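Local coordinates for Di-haem cytochrome c peroxidase family protein (Burkholderia thailandensis E264, PDB 6NX0), which is a diheme enzyme of the cytochrome c peroxidase family that forms an unusually stable bis-Fe(IV) state and probably reduces peroxide at one heme, at residues Arg107-Pro112 with Arg130-Thr135; Pro138-Gly143 with Gly153-Arg158; Gly204-Phe207 with Glu211-Asn214. One frame throughout, in Å; residues are numbered along the deposited sequence.

Interaction 1 of 3, residues Arg107-Pro112 with Arg130-Thr135; sequences RVFFDP and RAFAPT
Phe109 and Phe132 meet in the apolar interior of a cytochrome c fold, on the side of heme c #1 that carries its histidine ligand, and illustrate how a helix can pack against the loop that follows a Cys-X-X-Cys-His motif. Atom CZ of Phe109 comes to 3.8 Å from CD2 of Phe132, arriving at the edge of the Phe132 ring near its plane. The ring planes are inclined at 69° with centroids 5.7 Å apart, an oblique meeting of the two rings. With CG anti to the backbone N (chi1 -165°), Phe109 reaches from the last turn of helix 99-109 across to the loop. Phe110 adds a looser touch, CZ to Phe132 CE2 at 4.3 Å, while CD1 of Phe109 lies above one face of the Phe110 ring, toward the rim. Tyr259 of helix 245-260 packs edge-to-face on Phe109, and Cys122 and His126 adjoin it. The loop also meets the iron ligand: the carbonyl oxygen of Phe132 is hydrogen-bonded to ND1 of His126, which would help set the imidazole's orientation. Farther out, Arg130, whose NH1 and NH2 bond Ala475 O and Ile377 O, gives NE to OG1 of Thr135 in a nearly straight bond (176°) of 2.8 Å, in the guanidinium plane.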
loop_
_atom_site.group_PDB
_atom_site.type_symbol
_atom_site.label_atom_id
_atom_site.label_comp_id
_atom_site.label_asym_id
_atom_site.label_seq_id
_atom_site.Cartn_x
_atom_site.Cartn_y
_atom_site.Cartn_z
ATOM N N ARG A 107 18.935 -2.246 -10.499
ATOM C CA ARG A 107 19.113 -2.071 -11.935
ATOM C C ARG A 107 17.807 -2.299 -12.687
ATOM O O ARG A 107 17.439 -1.508 -13.558
ATOM C CB ARG A 107 20.216 -3.022 -12.428
ATOM C CG ARG A 107 20.502 -2.913 -13.865
ATOM C CD ARG A 107 21.641 -3.824 -14.274
ATOM N NE ARG A 107 21.808 -3.686 -15.707
ATOM C CZ ARG A 107 22.906 -4.000 -16.387
ATOM N NH1 ARG A 107 23.955 -4.518 -15.763
ATOM N NH2 ARG A 107 22.928 -3.793 -17.693
ATOM N N VAL A 108 17.097 -3.381 -12.360
ATOM C CA VAL A 108 15.789 -3.658 -12.956
ATOM C C VAL A 108 14.824 -2.522 -12.655
ATOM O O VAL A 108 14.083 -2.055 -13.529
ATOM C CB VAL A 108 15.247 -5.005 -12.428
ATOM C CG1 VAL A 108 13.830 -5.237 -12.878
ATOM C CG2 VAL A 108 16.164 -6.164 -12.870
ATOM N N PHE A 109 14.809 -2.074 -11.398
ATOM C CA PHE A 109 13.841 -1.066 -10.966
ATOM C C PHE A 109 13.927 0.218 -11.768
ATOM O O PHE A 109 12.906 0.879 -12.000
ATOM C CB PHE A 109 14.067 -0.765 -9.492
ATOM C CG PHE A 109 12.933 -0.027 -8.824
ATOM C CD1 PHE A 109 12.895 1.353 -8.808
ATOM C CD2 PHE A 109 11.914 -0.725 -8.225
ATOM C CE1 PHE A 109 11.861 2.019 -8.170
ATOM C CE2 PHE A 109 10.872 -0.069 -7.581
ATOM C CZ PHE A 109 10.845 1.296 -7.560
ATOM N N PHE A 110 15.123 0.593 -12.208
ATOM C CA PHE A 110 15.322 1.853 -12.902
ATOM C C PHE A 110 15.487 1.700 -14.412
ATOM O O PHE A 110 15.766 2.698 -15.091
ATOM C CB PHE A 110 16.534 2.580 -12.286
ATOM C CG PHE A 110 16.230 3.165 -10.945
ATOM C CD1 PHE A 110 15.602 4.392 -10.850
ATOM C CD2 PHE A 110 16.500 2.465 -9.786
ATOM C CE1 PHE A 110 15.279 4.936 -9.601
ATOM C CE2 PHE A 110 16.177 2.983 -8.546
ATOM C CZ PHE A 110 15.564 4.223 -8.449
ATOM N N ASP A 111 15.241 0.501 -14.964
ATOM C CA ASP A 111 15.464 0.250 -16.385
ATOM C C ASP A 111 14.256 0.686 -17.209
ATOM O O ASP A 111 13.205 0.041 -17.133
ATOM C CB ASP A 111 15.764 -1.220 -16.610
ATOM C CG ASP A 111 16.239 -1.515 -18.014
ATOM O OD1 ASP A 111 15.930 -0.732 -18.942
ATOM O OD2 ASP A 111 16.925 -2.539 -18.194
ATOM N N PRO A 112 14.352 1.754 -18.003
ATOM C CA PRO A 112 13.195 2.239 -18.770
ATOM C C PRO A 112 12.916 1.438 -20.031
ATOM O O PRO A 112 11.952 1.735 -20.739
ATOM C CB PRO A 112 13.604 3.680 -19.111
ATOM C CG PRO A 112 15.116 3.577 -19.268
ATOM C CD PRO A 112 15.571 2.552 -18.272
ATOM N N ARG A 130 10.354 10.637 -3.760
ATOM C CA ARG A 130 9.086 10.760 -3.037
ATOM C C ARG A 130 8.773 9.435 -2.342
ATOM O O ARG A 130 7.671 8.893 -2.456
ATOM C CB ARG A 130 7.940 11.181 -3.976
ATOM C CG ARG A 130 6.647 11.684 -3.276
ATOM C CD ARG A 130 5.512 11.959 -4.256
ATOM N NE ARG A 130 5.893 13.000 -5.196
ATOM C CZ ARG A 130 5.716 14.295 -5.010
ATOM N NH1 ARG A 130 6.134 15.155 -5.931
ATOM N NH2 ARG A 130 5.125 14.754 -3.921
ATOM N N ALA A 131 9.757 8.891 -1.615
ATOM C CA ALA A 131 9.578 7.675 -0.809
ATOM C C ALA A 131 9.079 6.501 -1.645
ATOM O O ALA A 131 8.368 5.618 -1.149
ATOM C CB ALA A 131 8.637 7.923 0.369
ATOM N N PHE A 132 9.472 6.476 -2.919
ATOM C CA PHE A 132 9.073 5.405 -3.836
ATOM C C PHE A 132 7.555 5.327 -3.952
ATOM O O PHE A 132 6.984 4.268 -4.200
ATOM C CB PHE A 132 9.706 4.070 -3.422
ATOM C CG PHE A 132 11.195 4.071 -3.566
ATOM C CD1 PHE A 132 12.019 4.543 -2.551
ATOM C CD2 PHE A 132 11.776 3.661 -4.753
ATOM C CE1 PHE A 132 13.410 4.579 -2.703
ATOM C CE2 PHE A 132 13.150 3.674 -4.912
ATOM C CZ PHE A 132 13.975 4.153 -3.883
ATOM N N ALA A 133 6.899 6.475 -3.847
ATOM C CA ALA A 133 5.502 6.681 -4.166
ATOM C C ALA A 133 5.402 7.478 -5.459
ATOM O O ALA A 133 6.386 8.078 -5.898
ATOM C CB ALA A 133 4.812 7.445 -3.028
ATOM N N PRO A 134 4.242 7.522 -6.102
ATOM C CA PRO A 134 4.208 8.136 -7.433
ATOM C C PRO A 134 4.290 9.652 -7.397
ATOM O O PRO A 134 3.651 10.327 -6.582
ATOM C CB PRO A 134 2.869 7.659 -8.019
ATOM C CG PRO A 134 2.054 7.285 -6.861
ATOM C CD PRO A 134 3.000 6.762 -5.829
ATOM N N THR A 135 5.086 10.179 -8.320
ATOM C CA THR A 135 4.981 11.560 -8.753
ATOM C C THR A 135 4.155 11.519 -10.037
ATOM O O THR A 135 4.595 10.966 -11.052
ATOM C CB THR A 135 6.362 12.182 -8.944
ATOM O OG1 THR A 135 7.013 12.247 -7.668
ATOM C CG2 THR A 135 6.245 13.554 -9.528
#

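Interaction 2 of 3, residues Pro138-Gly143 with Gly153-Arg158; sequences PAALAG and GHFSRR. With HEC (heme c), chain B.
The wall of the heme c #1 pocket that leads to a propionate is formed in part by residues 153-158, and the short helix 138-142 packs against the outer side of this chain. Phe155 makes the contact. Its CE2 lies 3.7 Å from CA of Ala140, and its CZ lies 4.2 Å from CB of Ala139, so the far end of the ring spans two successive residues of the helix. Both approaches are oblique to the ring. CG of Phe155 stands anti to the carbonyl carbon (chi1 -57°), which carries the ring out to the helix, where the small alanine side chains let it come close to the backbone itself. The helical turn that receives it is held by the bond from Ala142 N to Pro138 O, 2.9 Å.

A few residues on, the same chain serves the cofactor. Arg158, extended from CG to NE, sends NH1 to propionate oxygen O2D of the heme at 2.8 Å. The bond is bent (146°), and the oxygen sits at the edge of the guanidinium, near its plane. NH1 is shared between the propionate and Asp192 while NE pairs with Asp345, which would restrict rotation of the guanidinium. Ser156 rests against the heme periphery, with CB 3.7 Å from methyl CMD. In the fold, helix 138-142 is the next helix after 99-109, Leu141 touches Arg476 near the chain end, and residues 153-158 precede strand 173-175 in the chain.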
loop_
_atom_site.group_PDB
_atom_site.type_symbol
_atom_site.label_atom_id
_atom_site.label_comp_id
_atom_site.label_asym_id
_atom_site.label_seq_id
_atom_site.Cartn_x
_atom_site.Cartn_y
_atom_site.Cartn_z
ATOM N N PRO A 138 1.279 15.038 -15.603
ATOM C CA PRO A 138 0.235 16.066 -15.747
ATOM C C PRO A 138 -1.137 15.500 -16.087
ATOM O O PRO A 138 -2.140 15.941 -15.513
ATOM C CB PRO A 138 0.790 16.962 -16.867
ATOM C CG PRO A 138 2.267 16.779 -16.778
ATOM C CD PRO A 138 2.470 15.337 -16.423
ATOM N N ALA A 139 -1.224 14.524 -16.993
ATOM C CA ALA A 139 -2.531 13.972 -17.317
ATOM C C ALA A 139 -3.136 13.265 -16.115
ATOM O O ALA A 139 -4.354 13.281 -15.921
ATOM C CB ALA A 139 -2.427 13.011 -18.492
ATOM N N ALA A 140 -2.297 12.626 -15.303
ATOM C CA ALA A 140 -2.814 11.953 -14.115
ATOM C C ALA A 140 -3.343 12.959 -13.108
ATOM O O ALA A 140 -4.416 12.761 -12.530
ATOM C CB ALA A 140 -1.723 11.086 -13.496
ATOM N N LEU A 141 -2.596 14.034 -12.877
ATOM C CA LEU A 141 -3.051 15.087 -11.977
ATOM C C LEU A 141 -4.352 15.716 -12.449
ATOM O O LEU A 141 -5.223 16.046 -11.627
ATOM C CB LEU A 141 -1.974 16.151 -11.854
ATOM C CG LEU A 141 -0.748 15.767 -11.063
ATOM C CD1 LEU A 141 0.314 16.810 -11.265
ATOM C CD2 LEU A 141 -1.124 15.641 -9.579
ATOM N N ALA A 142 -4.495 15.917 -13.762
ATOM C CA ALA A 142 -5.662 16.627 -14.280
ATOM C C ALA A 142 -6.877 15.731 -14.377
ATOM O O ALA A 142 -7.995 16.235 -14.513
ATOM C CB ALA A 142 -5.360 17.218 -15.658
ATOM N N GLY A 143 -6.676 14.420 -14.315
ATOM C CA GLY A 143 -7.730 13.462 -14.524
ATOM C C GLY A 143 -7.913 12.548 -13.323
ATOM O O GLY A 143 -8.464 12.945 -12.301
ATOM N N GLY A 153 -3.462 8.225 -22.080
ATOM C CA GLY A 153 -4.799 7.711 -21.932
ATOM C C GLY A 153 -4.914 6.391 -21.208
ATOM O O GLY A 153 -6.023 5.862 -21.087
ATOM N N HIS A 154 -3.813 5.829 -20.731
ATOM C CA HIS A 154 -3.847 4.606 -19.949
ATOM C C HIS A 154 -3.386 4.925 -18.539
ATOM O O HIS A 154 -2.360 5.584 -18.352
ATOM C CB HIS A 154 -2.974 3.530 -20.585
ATOM C CG HIS A 154 -3.542 3.025 -21.868
ATOM N ND1 HIS A 154 -4.318 1.892 -21.938
ATOM C CD2 HIS A 154 -3.531 3.558 -23.113
ATOM C CE1 HIS A 154 -4.724 1.721 -23.189
ATOM N NE2 HIS A 154 -4.250 2.711 -23.920
ATOM N N PHE A 155 -4.159 4.477 -17.555
ATOM C CA PHE A 155 -3.851 4.718 -16.146
ATOM C C PHE A 155 -4.022 3.440 -15.341
ATOM O O PHE A 155 -4.791 2.546 -15.706
ATOM C CB PHE A 155 -4.763 5.813 -15.555
ATOM C CG PHE A 155 -4.689 7.120 -16.295
ATOM C CD1 PHE A 155 -5.506 7.356 -17.379
ATOM C CD2 PHE A 155 -3.800 8.106 -15.910
ATOM C CE1 PHE A 155 -5.434 8.546 -18.065
ATOM C CE2 PHE A 155 -3.725 9.301 -16.592
ATOM C CZ PHE A 155 -4.537 9.511 -17.691
ATOM N N SER A 156 -3.269 3.366 -14.247
ATOM C CA SER A 156 -3.456 2.327 -13.246
ATOM C C SER A 156 -4.912 2.268 -12.799
ATOM O O SER A 156 -5.630 3.266 -12.832
ATOM C CB SER A 156 -2.550 2.613 -12.035
ATOM O OG SER A 156 -1.180 2.494 -12.385
ATOM N N ARG A 157 -5.338 1.087 -12.324
ATOM C CA ARG A 157 -6.695 0.925 -11.801
ATOM C C ARG A 157 -6.817 1.407 -10.359
ATOM O O ARG A 157 -7.945 1.642 -9.892
ATOM C CB ARG A 157 -7.126 -0.539 -11.889
ATOM C CG ARG A 157 -7.329 -1.010 -13.341
ATOM C CD ARG A 157 -7.620 -2.517 -13.460
ATOM N NE ARG A 157 -6.794 -3.363 -12.593
ATOM C CZ ARG A 157 -5.634 -3.929 -12.932
ATOM N NH1 ARG A 157 -4.989 -4.696 -12.058
ATOM N NH2 ARG A 157 -5.108 -3.727 -14.130
ATOM N N ARG A 158 -5.687 1.572 -9.671
ATOM C CA ARG A 158 -5.612 2.030 -8.300
ATOM C C ARG A 158 -4.458 3.009 -8.179
ATOM O O ARG A 158 -3.613 3.115 -9.065
ATOM C CB ARG A 158 -5.400 0.872 -7.311
ATOM C CG ARG A 158 -6.562 -0.107 -7.243
ATOM C CD ARG A 158 -6.386 -1.176 -6.146
ATOM N NE ARG A 158 -7.540 -2.062 -6.080
ATOM C CZ ARG A 158 -7.461 -3.386 -6.022
ATOM N NH1 ARG A 158 -6.272 -3.994 -5.955
ATOM N NH2 ARG A 158 -8.587 -4.097 -6.007
HETATM FE FE HEC B . 4.142 -0.745 -8.628
HETATM C CHA HEC B . 1.921 -1.652 -6.129
HETATM C CHB HEC B . 6.500 -2.756 -7.242
HETATM C CHC HEC B . 5.972 -0.642 -11.538
HETATM C CHD HEC B . 1.709 1.167 -10.142
HETATM N NA HEC B . 4.220 -1.891 -6.954
HETATM C C1A HEC B . 3.192 -2.160 -6.073
HETATM C C2A HEC B . 3.692 -3.022 -5.037
HETATM C C3A HEC B . 4.991 -3.235 -5.292
HETATM C C4A HEC B . 5.323 -2.612 -6.547
HETATM C CMA HEC B . 5.932 -4.163 -4.532
HETATM C CAA HEC B . 2.858 -3.580 -3.870
HETATM C CBA HEC B . 3.025 -2.705 -2.640
HETATM C CGA HEC B . 2.118 -3.095 -1.502
HETATM O O1A HEC B . 2.336 -2.515 -0.398
HETATM O O2A HEC B . 1.121 -3.847 -1.731
HETATM N NB HEC B . 5.880 -1.553 -9.295
HETATM C C1B HEC B . 6.699 -2.390 -8.549
HETATM C C2B HEC B . 7.823 -2.754 -9.369
HETATM C C3B HEC B . 7.635 -2.259 -10.597
HETATM C C4B HEC B . 6.431 -1.465 -10.554
HETATM C CMB HEC B . 8.978 -3.639 -8.889
HETATM C CAB HEC B . 8.559 -2.346 -11.829
HETATM C CBB HEC B . 8.614 -3.810 -12.331
HETATM N NC HEC B . 3.897 0.113 -10.459
HETATM C C1C HEC B . 4.811 0.068 -11.504
HETATM C C2C HEC B . 4.394 1.060 -12.470
HETATM C C3C HEC B . 3.233 1.602 -12.091
HETATM C C4C HEC B . 2.883 0.986 -10.827
HETATM C CMC HEC B . 5.245 1.490 -13.676
HETATM C CAC HEC B . 2.604 2.906 -12.613
HETATM C CBC HEC B . 2.070 2.747 -14.042
HETATM N ND HEC B . 2.216 -0.288 -8.181
HETATM C C1D HEC B . 1.395 0.558 -8.953
HETATM C C2D HEC B . 0.080 0.561 -8.366
HETATM C C3D HEC B . 0.126 -0.346 -7.190
HETATM C C4D HEC B . 1.475 -0.836 -7.122
HETATM C CMD HEC B . -1.142 1.256 -8.936
HETATM C CAD HEC B . -1.041 -0.716 -6.256
HETATM C CBD HEC B . -1.942 -1.644 -7.038
HETATM C CGD HEC B . -2.922 -2.409 -6.166
HETATM O O1D HEC B . -2.917 -2.196 -4.933
HETATM O O2D HEC B . -3.739 -3.156 -6.774
HETATM O O HOH W 1 3.082 -2.438 -9.525
#

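Interaction 3 of 3, residues Gly204-Phe207 with Glu211-Asn214; sequences GPLF and EMNN. With HEC (heme c), chain B.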
loop_
_atom_site.group_PDB
_atom_site.type_symbol
_atom_site.label_atom_id
_atom_site.label_comp_id
_atom_site.label_asym_id
_atom_site.label_seq_id
_atom_site.Cartn_x
_atom_site.Cartn_y
_atom_site.Cartn_z
ATOM N N GLY A 204 2.353 -8.119 -12.207
ATOM C CA GLY A 204 1.304 -7.152 -12.404
ATOM C C GLY A 204 1.708 -5.997 -13.298
ATOM O O GLY A 204 1.228 -5.868 -14.428
ATOM N N PRO A 205 2.600 -5.123 -12.808
ATOM C CA PRO A 205 2.970 -3.952 -13.621
ATOM C C PRO A 205 3.612 -4.308 -14.948
ATOM O O PRO A 205 3.370 -3.618 -15.941
ATOM C CB PRO A 205 3.946 -3.190 -12.710
ATOM C CG PRO A 205 4.384 -4.181 -11.674
ATOM C CD PRO A 205 3.184 -5.045 -11.455
ATOM N N LEU A 206 4.419 -5.375 -15.005
ATOM C CA LEU A 206 5.123 -5.687 -16.247
ATOM C C LEU A 206 4.161 -5.985 -17.395
ATOM O O LEU A 206 4.421 -5.595 -18.529
ATOM C CB LEU A 206 6.078 -6.859 -16.048
ATOM C CG LEU A 206 7.376 -6.561 -15.297
ATOM C CD1 LEU A 206 8.073 -7.868 -14.965
ATOM C CD2 LEU A 206 8.302 -5.627 -16.083
ATOM N N PHE A 207 3.063 -6.711 -17.133
ATOM C CA PHE A 207 2.221 -7.201 -18.225
ATOM C C PHE A 207 0.858 -6.533 -18.298
ATOM O O PHE A 207 0.097 -6.826 -19.225
ATOM C CB PHE A 207 2.100 -8.725 -18.126
ATOM C CG PHE A 207 3.431 -9.390 -18.101
ATOM C CD1 PHE A 207 4.276 -9.250 -19.184
ATOM C CD2 PHE A 207 3.867 -10.089 -16.995
ATOM C CE1 PHE A 207 5.540 -9.849 -19.192
ATOM C CE2 PHE A 207 5.120 -10.687 -16.988
ATOM C CZ PHE A 207 5.956 -10.554 -18.090
ATOM N N GLU A 211 -0.354 -0.317 -17.448
ATOM C CA GLU A 211 0.873 0.068 -16.763
ATOM C C GLU A 211 2.063 -0.077 -17.713
ATOM O O GLU A 211 2.162 0.701 -18.659
ATOM C CB GLU A 211 1.031 -0.731 -15.462
ATOM C CG GLU A 211 -0.192 -0.433 -14.532
ATOM C CD GLU A 211 -0.025 -0.897 -13.091
ATOM O OE1 GLU A 211 0.737 -1.828 -12.838
ATOM O OE2 GLU A 211 -0.671 -0.335 -12.182
ATOM N N MET A 212 2.966 -1.048 -17.522
ATOM C CA MET A 212 4.148 -1.098 -18.378
ATOM C C MET A 212 3.886 -1.747 -19.732
ATOM O O MET A 212 4.670 -1.524 -20.651
ATOM C CB MET A 212 5.281 -1.818 -17.658
ATOM C CG MET A 212 5.571 -1.204 -16.286
ATOM S SD MET A 212 6.853 -1.974 -15.304
ATOM C CE MET A 212 8.337 -1.297 -16.062
ATOM N N ASN A 213 2.823 -2.548 -19.870
ATOM C CA ASN A 213 2.301 -2.969 -21.180
ATOM C C ASN A 213 3.270 -3.829 -21.997
ATOM O O ASN A 213 3.264 -3.801 -23.235
ATOM C CB ASN A 213 1.896 -1.740 -21.987
ATOM C CG ASN A 213 1.176 -2.082 -23.252
ATOM O OD1 ASN A 213 0.338 -2.976 -23.296
ATOM N ND2 ASN A 213 1.498 -1.340 -24.307
ATOM N N ASN A 214 4.080 -4.653 -21.357
ATOM C CA ASN A 214 4.737 -5.702 -22.132
ATOM C C ASN A 214 3.700 -6.727 -22.573
ATOM O O ASN A 214 2.757 -7.045 -21.846
ATOM C CB ASN A 214 5.853 -6.354 -21.327
ATOM C CG ASN A 214 6.957 -5.377 -20.984
ATOM O OD1 ASN A 214 7.699 -4.934 -21.857
ATOM N ND2 ASN A 214 7.036 -4.994 -19.733
HETATM FE FE HEC B . 4.142 -0.745 -8.628
HETATM C CHA HEC B . 1.921 -1.652 -6.129
HETATM C CHB HEC B . 6.500 -2.756 -7.242
HETATM C CHC HEC B . 5.972 -0.642 -11.538
HETATM C CHD HEC B . 1.709 1.167 -10.142
HETATM N NA HEC B . 4.220 -1.891 -6.954
HETATM C C1A HEC B . 3.192 -2.160 -6.073
HETATM C C2A HEC B . 3.692 -3.022 -5.037
HETATM C C3A HEC B . 4.991 -3.235 -5.292
HETATM C C4A HEC B . 5.323 -2.612 -6.547
HETATM C CMA HEC B . 5.932 -4.163 -4.532
HETATM C CAA HEC B . 2.858 -3.580 -3.870
HETATM C CBA HEC B . 3.025 -2.705 -2.640
HETATM C CGA HEC B . 2.118 -3.095 -1.502
HETATM O O1A HEC B . 2.336 -2.515 -0.398
HETATM O O2A HEC B . 1.121 -3.847 -1.731
HETATM N NB HEC B . 5.880 -1.553 -9.295
HETATM C C1B HEC B . 6.699 -2.390 -8.549
HETATM C C2B HEC B . 7.823 -2.754 -9.369
HETATM C C3B HEC B . 7.635 -2.259 -10.597
HETATM C C4B HEC B . 6.431 -1.465 -10.554
HETATM C CMB HEC B . 8.978 -3.639 -8.889
HETATM C CAB HEC B . 8.559 -2.346 -11.829
HETATM C CBB HEC B . 8.614 -3.810 -12.331
HETATM N NC HEC B . 3.897 0.113 -10.459
HETATM C C1C HEC B . 4.811 0.068 -11.504
HETATM C C2C HEC B . 4.394 1.060 -12.470
HETATM C C3C HEC B . 3.233 1.602 -12.091
HETATM C C4C HEC B . 2.883 0.986 -10.827
HETATM C CMC HEC B . 5.245 1.490 -13.676
HETATM C CAC HEC B . 2.604 2.906 -12.613
HETATM C CBC HEC B . 2.070 2.747 -14.042
HETATM N ND HEC B . 2.216 -0.288 -8.181
HETATM C C1D HEC B . 1.395 0.558 -8.953
HETATM C C2D HEC B . 0.080 0.561 -8.366
HETATM C C3D HEC B . 0.126 -0.346 -7.190
HETATM C C4D HEC B . 1.475 -0.836 -7.122
HETATM C CMD HEC B . -1.142 1.256 -8.936
HETATM C CAD HEC B . -1.041 -0.716 -6.256
HETATM C CBD HEC B . -1.942 -1.644 -7.038
HETATM C CGD HEC B . -2.922 -2.409 -6.166
HETATM O O1D HEC B . -2.917 -2.196 -4.933
HETATM O O2D HEC B . -3.739 -3.156 -6.774
HETATM O O HOH W 2 0.135 -8.319 -21.336
HETATM O O HOH W 1 3.082 -2.438 -9.525
#
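The carbonyl oxygen of Leu206 is gripped twice by one residue: Asn214 donates its backbone N at 3.0 Å and its side-chain ND2 at 2.9 Å. The backbone donor comes almost straight onto the carbonyl (C=O...N 161°), whereas the amide approaches from a more bent direction (129°) and tilted from the carbonyl plane. CG of Asn214 lies beside its own backbone N (chi1 -63°), which lets both donors reach the same oxygen. One residue earlier in the helix, Pro205 O accepts Met212 N at 3.0 Å. Two carbonyls at the end of helix 203-207 are thus satisfied by the loop that doubles back along them. The amide of Asn214 is itself held from outside, OD1 by Lys223 and ND2 also by Leu114 O, and Phe207 sets its ring edge against the carbonyl oxygen of Asn214.

Apolar packing runs alongside these bonds. Met212 and Leu206 lie side by side, SD to CD2 at 4.0 Å, and the bent end of the methionine brings SD near the heme vinyl-derived carbon CAB. Pro205 presses its CB to within 3.5 Å of meso carbon CHC, and its CG sits over the pyrrole carbon C4B, beside nitrogen NB.

Glu211 extends its chain beyond CG along the porphyrin. OE1 faces CA of Pro205 at 3.2 Å, while OE2 lies 3.5 Å from CHD and is hydrogen-bonded to Ser156, which positions the carboxylate. Water 1 occupies the iron on this same side, 2.2 Å from FE. A proline and a glutamate over a water-ligated heme, across from the histidine ligand, are consistent with the distal peroxide pocket of diheme peroxidases and MauG.

In the fold
Three contacts show how one heme pocket draws on different chemistry from place to place. Interaction 1 is buried and purely aromatic across its segments, on the histidine side of heme c #1. Interaction 3, also buried and by far the most extensive, combines hydrogen bonds at a helix end with apolar packing on the water side of the heme; the centres of the two are about 14 Å apart. Interaction 2, about as small as interaction 1, is only partly buried; apolar contacts join its helix and loop, and the charged groups lie farther along the loop, with Arg158 at the propionate. Interactions 2 and 3 are joined at the heme by a serine-carboxylate hydrogen bond, whereas interactions 1 and 2 are linked through the sequence alone.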